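Local coordinates for dihydrolipoyl dehydrogenase (Elizabethkingia anophelis NUHP1, PDB 6UZI), which probably catalyses the NAD(+)-dependent oxidation of dihydrolipoyl groups on lysines of partner proteins to lipoyl groups, using one bound FAD per subunit, at residues Val210-Asp215 with Phe240-Ala245; Thr244-Val249 with Val258-Lys263. All blocks are in the same frame, centred on the assembly; numbering follows the deposited sequence.

Contact 1. Residues Val210-Asp215 with Phe240-Ala245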
loop_
_atom_site.group_PDB
_atom_site.type_symbol
_atom_site.label_atom_id
_atom_site.label_comp_id
_atom_site.label_asym_id
_atom_site.label_seq_id
_atom_site.Cartn_x
_atom_site.Cartn_y
_atom_site.Cartn_z
ATOM N N VAL A 210 2.726 -27.840 7.081
ATOM C CA VAL A 210 3.937 -27.273 7.661
ATOM C C VAL A 210 4.244 -28.074 8.920
ATOM O O VAL A 210 3.441 -28.100 9.861
ATOM C CB VAL A 210 3.757 -25.775 7.974
ATOM C CG1 VAL A 210 4.935 -25.230 8.773
ATOM C CG2 VAL A 210 3.558 -24.974 6.695
ATOM N N VAL A 211 5.399 -28.733 8.944
ATOM C CA VAL A 211 5.830 -29.522 10.091
ATOM C C VAL A 211 7.021 -28.817 10.704
ATOM O O VAL A 211 8.074 -28.685 10.071
ATOM C CB VAL A 211 6.159 -30.970 9.704
ATOM C CG1 VAL A 211 6.478 -31.779 10.951
ATOM C CG2 VAL A 211 4.968 -31.583 8.995
ATOM N N GLU A 212 6.859 -28.394 11.947
ATOM C CA GLU A 212 7.771 -27.450 12.561
ATOM C C GLU A 212 7.989 -27.784 14.027
ATOM O O GLU A 212 7.066 -28.230 14.718
ATOM C CB GLU A 212 7.196 -26.041 12.381
ATOM C CG GLU A 212 7.805 -24.930 13.160
ATOM C CD GLU A 212 7.185 -23.620 12.737
ATOM O OE1 GLU A 212 6.246 -23.681 11.909
ATOM O OE2 GLU A 212 7.632 -22.546 13.205
ATOM N N TYR A 213 9.228 -27.604 14.482
ATOM C CA TYR A 213 9.553 -27.812 15.883
ATOM C C TYR A 213 9.072 -26.659 16.758
ATOM O O TYR A 213 8.859 -26.853 17.960
ATOM C CB TYR A 213 11.053 -27.986 16.081
ATOM C CG TYR A 213 11.387 -28.334 17.512
ATOM C CD1 TYR A 213 12.122 -27.474 18.321
ATOM C CD2 TYR A 213 10.934 -29.539 18.064
ATOM C CE1 TYR A 213 12.410 -27.818 19.648
ATOM C CE2 TYR A 213 11.217 -29.891 19.373
ATOM C CZ TYR A 213 11.953 -29.031 20.164
ATOM O OH TYR A 213 12.225 -29.393 21.465
ATOM N N LEU A 214 8.899 -25.469 16.183
ATOM C CA LEU A 214 8.574 -24.296 16.972
ATOM C C LEU A 214 7.110 -24.334 17.399
ATOM O O LEU A 214 6.275 -24.994 16.775
ATOM C CB LEU A 214 8.855 -23.044 16.143
ATOM C CG LEU A 214 10.260 -23.066 15.510
ATOM C CD1 LEU A 214 10.543 -21.817 14.672
ATOM C CD2 LEU A 214 11.367 -23.335 16.516
ATOM N N ASP A 215 6.795 -23.593 18.471
ATOM C CA ASP A 215 5.463 -23.669 19.065
ATOM C C ASP A 215 4.464 -22.713 18.442
ATOM O O ASP A 215 3.278 -22.781 18.776
ATOM C CB ASP A 215 5.534 -23.391 20.566
ATOM C CG ASP A 215 6.438 -24.358 21.292
ATOM O OD1 ASP A 215 6.412 -25.561 20.948
ATOM O OD2 ASP A 215 7.181 -23.912 22.194
ATOM N N PHE A 240 -0.998 -27.253 9.846
ATOM C CA PHE A 240 0.151 -26.978 10.702
ATOM C C PHE A 240 0.304 -28.072 11.746
ATOM O O PHE A 240 -0.633 -28.353 12.502
ATOM C CB PHE A 240 0.011 -25.622 11.389
ATOM C CG PHE A 240 0.125 -24.465 10.452
ATOM C CD1 PHE A 240 -1.001 -23.938 9.842
ATOM C CD2 PHE A 240 1.358 -23.906 10.170
ATOM C CE1 PHE A 240 -0.896 -22.871 8.968
ATOM C CE2 PHE A 240 1.466 -22.847 9.306
ATOM C CZ PHE A 240 0.331 -22.329 8.701
ATOM N N MET A 241 1.505 -28.642 11.815
ATOM C CA MET A 241 1.906 -29.621 12.822
ATOM C C MET A 241 3.045 -28.980 13.611
ATOM O O MET A 241 4.218 -29.149 13.278
ATOM C CB MET A 241 2.317 -30.919 12.178
ATOM C CG MET A 241 1.144 -31.769 11.724
ATOM S SD MET A 241 1.692 -33.305 10.964
ATOM C CE MET A 241 0.271 -33.718 9.958
ATOM N N LEU A 242 2.696 -28.214 14.636
ATOM C CA LEU A 242 3.680 -27.468 15.406
ATOM C C LEU A 242 4.238 -28.312 16.549
ATOM O O LEU A 242 3.721 -29.382 16.873
ATOM C CB LEU A 242 3.052 -26.179 15.950
ATOM C CG LEU A 242 2.403 -25.226 14.940
ATOM C CD1 LEU A 242 1.960 -23.927 15.598
ATOM C CD2 LEU A 242 3.337 -24.949 13.775
ATOM N N SER A 243 5.322 -27.811 17.153
ATOM C CA SER A 243 5.991 -28.454 18.293
ATOM C C SER A 243 6.317 -29.916 18.004
ATOM O O SER A 243 6.123 -30.800 18.843
ATOM C CB SER A 243 5.144 -28.335 19.563
ATOM O OG SER A 243 4.843 -26.986 19.874
ATOM N N THR A 244 6.842 -30.169 16.810
ATOM C CA THR A 244 7.042 -31.525 16.314
ATOM C C THR A 244 8.482 -31.656 15.841
ATOM O O THR A 244 8.913 -30.919 14.950
ATOM C CB THR A 244 6.055 -31.835 15.182
ATOM O OG1 THR A 244 4.722 -31.617 15.652
ATOM C CG2 THR A 244 6.172 -33.271 14.745
ATOM N N ALA A 245 9.219 -32.592 16.429
ATOM C CA ALA A 245 10.648 -32.739 16.176
ATOM C C ALA A 245 10.853 -33.812 15.115
ATOM O O ALA A 245 10.656 -35.000 15.378
ATOM C CB ALA A 245 11.392 -33.091 17.462
#
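Val210 and Met241 open a run of backbone hydrogen bonds between two parallel strands: Met241 N donates to Val210 O at 2.8 Å, and Glu212 N returns the bond to Met241 O at 3.1 Å. Beyond the strand ends the two segments stay paired. Thr244 N reaches Glu212 O at 2.9 Å, and Ser243 N donates to Leu214 O from well above the carbonyl plane, 49° out of it.

Apolar contacts divide between the faces of the sheet. On one, CB of Val210 approaches the Phe240 ring at CD2 (3.8 Å), the two side chains pointing the same way, while helix 223-236 packs on Phe240 through Leu233. On the other, Val211 CG2 lies beside Met241 SD, and strand 267-272 meets both residues. Near the loop ends, CD2 of Tyr213 touches Ala245 CB at 3.6 Å.

Glu212, with CG anti to its backbone N (chi1 168°), extends alongside Leu242, its OE1 3.7 Å from CD2 of that leucine. The strands are parallel neighbours of a beta-alpha-beta unit linked by helix 223-236. An acidic residue just after strand 207-211, the second strand of the preceding Rossmann unit begun by strand 184-188, is consistent with the predicted role of Glu212 in binding NAD(+).

Contact 2. Residues Thr244-Val249 with Val258-Lys263. With EDO (1,2-ethanediol), chain I.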
loop_
_atom_site.group_PDB
_atom_site.type_symbol
_atom_site.label_atom_id
_atom_site.label_comp_id
_atom_site.label_asym_id
_atom_site.label_seq_id
_atom_site.Cartn_x
_atom_site.Cartn_y
_atom_site.Cartn_z
ATOM N N THR A 244 6.842 -30.169 16.810
ATOM C CA THR A 244 7.042 -31.525 16.314
ATOM C C THR A 244 8.482 -31.656 15.841
ATOM O O THR A 244 8.913 -30.919 14.950
ATOM C CB THR A 244 6.055 -31.835 15.182
ATOM O OG1 THR A 244 4.722 -31.617 15.652
ATOM C CG2 THR A 244 6.172 -33.271 14.745
ATOM N N ALA A 245 9.219 -32.592 16.429
ATOM C CA ALA A 245 10.648 -32.739 16.176
ATOM C C ALA A 245 10.853 -33.812 15.115
ATOM O O ALA A 245 10.656 -35.000 15.378
ATOM C CB ALA A 245 11.392 -33.091 17.462
ATOM N N VAL A 246 11.244 -33.379 13.913
ATOM C CA VAL A 246 11.485 -34.296 12.808
ATOM C C VAL A 246 12.766 -35.067 13.072
ATOM O O VAL A 246 13.753 -34.513 13.573
ATOM C CB VAL A 246 11.565 -33.538 11.471
ATOM C CG1 VAL A 246 11.895 -34.488 10.336
ATOM C CG2 VAL A 246 10.273 -32.806 11.189
ATOM N N SER A 247 12.741 -36.365 12.774
ATOM C CA SER A 247 13.911 -37.207 12.906
ATOM C C SER A 247 14.312 -37.896 11.611
ATOM O O SER A 247 15.385 -38.515 11.567
ATOM C CB SER A 247 13.677 -38.272 13.986
ATOM O OG SER A 247 12.541 -39.068 13.672
ATOM N N GLY A 248 13.513 -37.795 10.555
ATOM C CA GLY A 248 13.849 -38.458 9.312
ATOM C C GLY A 248 13.038 -37.936 8.154
ATOM O O GLY A 248 11.873 -37.557 8.311
ATOM N N VAL A 249 13.670 -37.905 6.979
ATOM C CA VAL A 249 13.035 -37.548 5.712
ATOM C C VAL A 249 13.532 -38.523 4.647
ATOM O O VAL A 249 14.689 -38.436 4.223
ATOM C CB VAL A 249 13.336 -36.107 5.292
ATOM C CG1 VAL A 249 12.749 -35.842 3.920
ATOM C CG2 VAL A 249 12.816 -35.109 6.329
ATOM N N VAL A 258 8.140 -38.112 6.138
ATOM C CA VAL A 258 8.730 -37.327 7.217
ATOM C C VAL A 258 8.304 -37.963 8.532
ATOM O O VAL A 258 7.106 -38.038 8.827
ATOM C CB VAL A 258 8.290 -35.854 7.142
ATOM C CG1 VAL A 258 8.803 -35.062 8.331
ATOM C CG2 VAL A 258 8.739 -35.225 5.838
ATOM N N THR A 259 9.274 -38.434 9.315
ATOM C CA THR A 259 9.001 -39.053 10.608
ATOM C C THR A 259 9.438 -38.111 11.723
ATOM O O THR A 259 10.480 -37.461 11.616
ATOM C CB THR A 259 9.699 -40.418 10.762
ATOM O OG1 THR A 259 11.114 -40.288 10.564
ATOM C CG2 THR A 259 9.137 -41.424 9.779
ATOM N N ALA A 260 8.631 -38.033 12.784
ATOM C CA ALA A 260 8.867 -37.069 13.854
ATOM C C ALA A 260 8.150 -37.518 15.125
ATOM O O ALA A 260 7.422 -38.511 15.139
ATOM C CB ALA A 260 8.396 -35.671 13.434
ATOM N N LYS A 261 8.343 -36.747 16.196
ATOM C CA LYS A 261 7.633 -36.948 17.451
ATOM C C LYS A 261 7.019 -35.619 17.867
ATOM O O LYS A 261 7.626 -34.562 17.679
ATOM C CB LYS A 261 8.546 -37.496 18.553
ATOM C CG LYS A 261 8.889 -38.961 18.371
ATOM C CD LYS A 261 9.641 -39.524 19.564
ATOM C CE LYS A 261 9.978 -41.005 19.381
ATOM N NZ LYS A 261 8.773 -41.887 19.428
ATOM N N ASP A 262 5.815 -35.679 18.440
ATOM C CA ASP A 262 5.066 -34.484 18.799
ATOM C C ASP A 262 5.384 -34.083 20.237
ATOM O O ASP A 262 6.217 -34.700 20.907
ATOM C CB ASP A 262 3.569 -34.715 18.573
ATOM C CG ASP A 262 2.980 -35.798 19.482
ATOM O OD1 ASP A 262 3.693 -36.343 20.355
ATOM O OD2 ASP A 262 1.786 -36.121 19.305
ATOM N N LYS A 263 4.704 -33.053 20.739
ATOM C CA LYS A 263 5.036 -32.543 22.060
ATOM C C LYS A 263 4.689 -33.538 23.158
ATOM O O LYS A 263 5.306 -33.498 24.227
ATOM C CB LYS A 263 4.340 -31.201 22.296
ATOM C CG LYS A 263 2.831 -31.272 22.386
ATOM C CD LYS A 263 2.226 -29.942 21.999
ATOM C CE LYS A 263 1.312 -29.374 23.074
ATOM N NZ LYS A 263 1.195 -27.882 22.930
HETATM C C1 EDO I . 14.375 -31.419 13.814
HETATM O O1 EDO I . 15.698 -31.170 14.302
HETATM C C2 EDO I . 13.450 -30.281 14.241
HETATM O O2 EDO I . 12.164 -30.397 13.607
#
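Val246 CG1 meets Val258 CG1 at 3.7 Å on the packed face of this antiparallel pair, the two valines lying at an angle to each other. CG2 of Val249 sits beside CG2 of Val258, their side chains pointing the same way. The methyl of Ala260 packs against Thr244 CG2 (3.5 Å) and the backbone of Ala245 and Val246. Ile186 and Ile188 of strand 184-188 close over Val258, and Val211 packs on Val246, so this face is turned to the Rossmann sheet.

The strands form a beta hairpin interrupted by a classic beta bulge: Ser247 and Gly248 both stand opposite Thr259. Thr259 O accepts from Ser247 N at 2.8 Å in a nearly straight bond. Gly248 N reaches the same oxygen in a more bent one (138°). Thr259 N donates back to Gly248 O at 2.9 Å.

The other face is looser and more exposed. With chi1 at 58°, Ser247 OG lies between its backbone N and carbonyl carbon and makes a weak bond to Thr259 O. Lys261 leads away to a salt bridge with Asp267. At the outer edge of strand 245-252, Val246 N donates to O2 (3.1 Å) of a 1,2-ethanediol, probably from the crystallisation liquor.

Contacts 1 and 2 have centres about 9 Å apart and share Thr244 and Ala245, at the end of the short loop that carries the chain from strand 239-241 into strand 245-252. Thr244 N is bonded in contact 1, whereas Ala245 N pairs with Lys261 O in contact 2, so successive amides bond to different partners, the loop after strand 207-211 and the second hairpin strand. The layers also pack directly, with Val211 CG1 3.9 Å from Val246 CG2. Contact 1 contributes Glu212 to the predicted NAD(+) site, about 3 Å from Gly190 at the nearest atoms; Val246 of contact 2 is about 7 Å from Gly189, likewise measured. The hairpin thus backs the nucleotide-binding sheet.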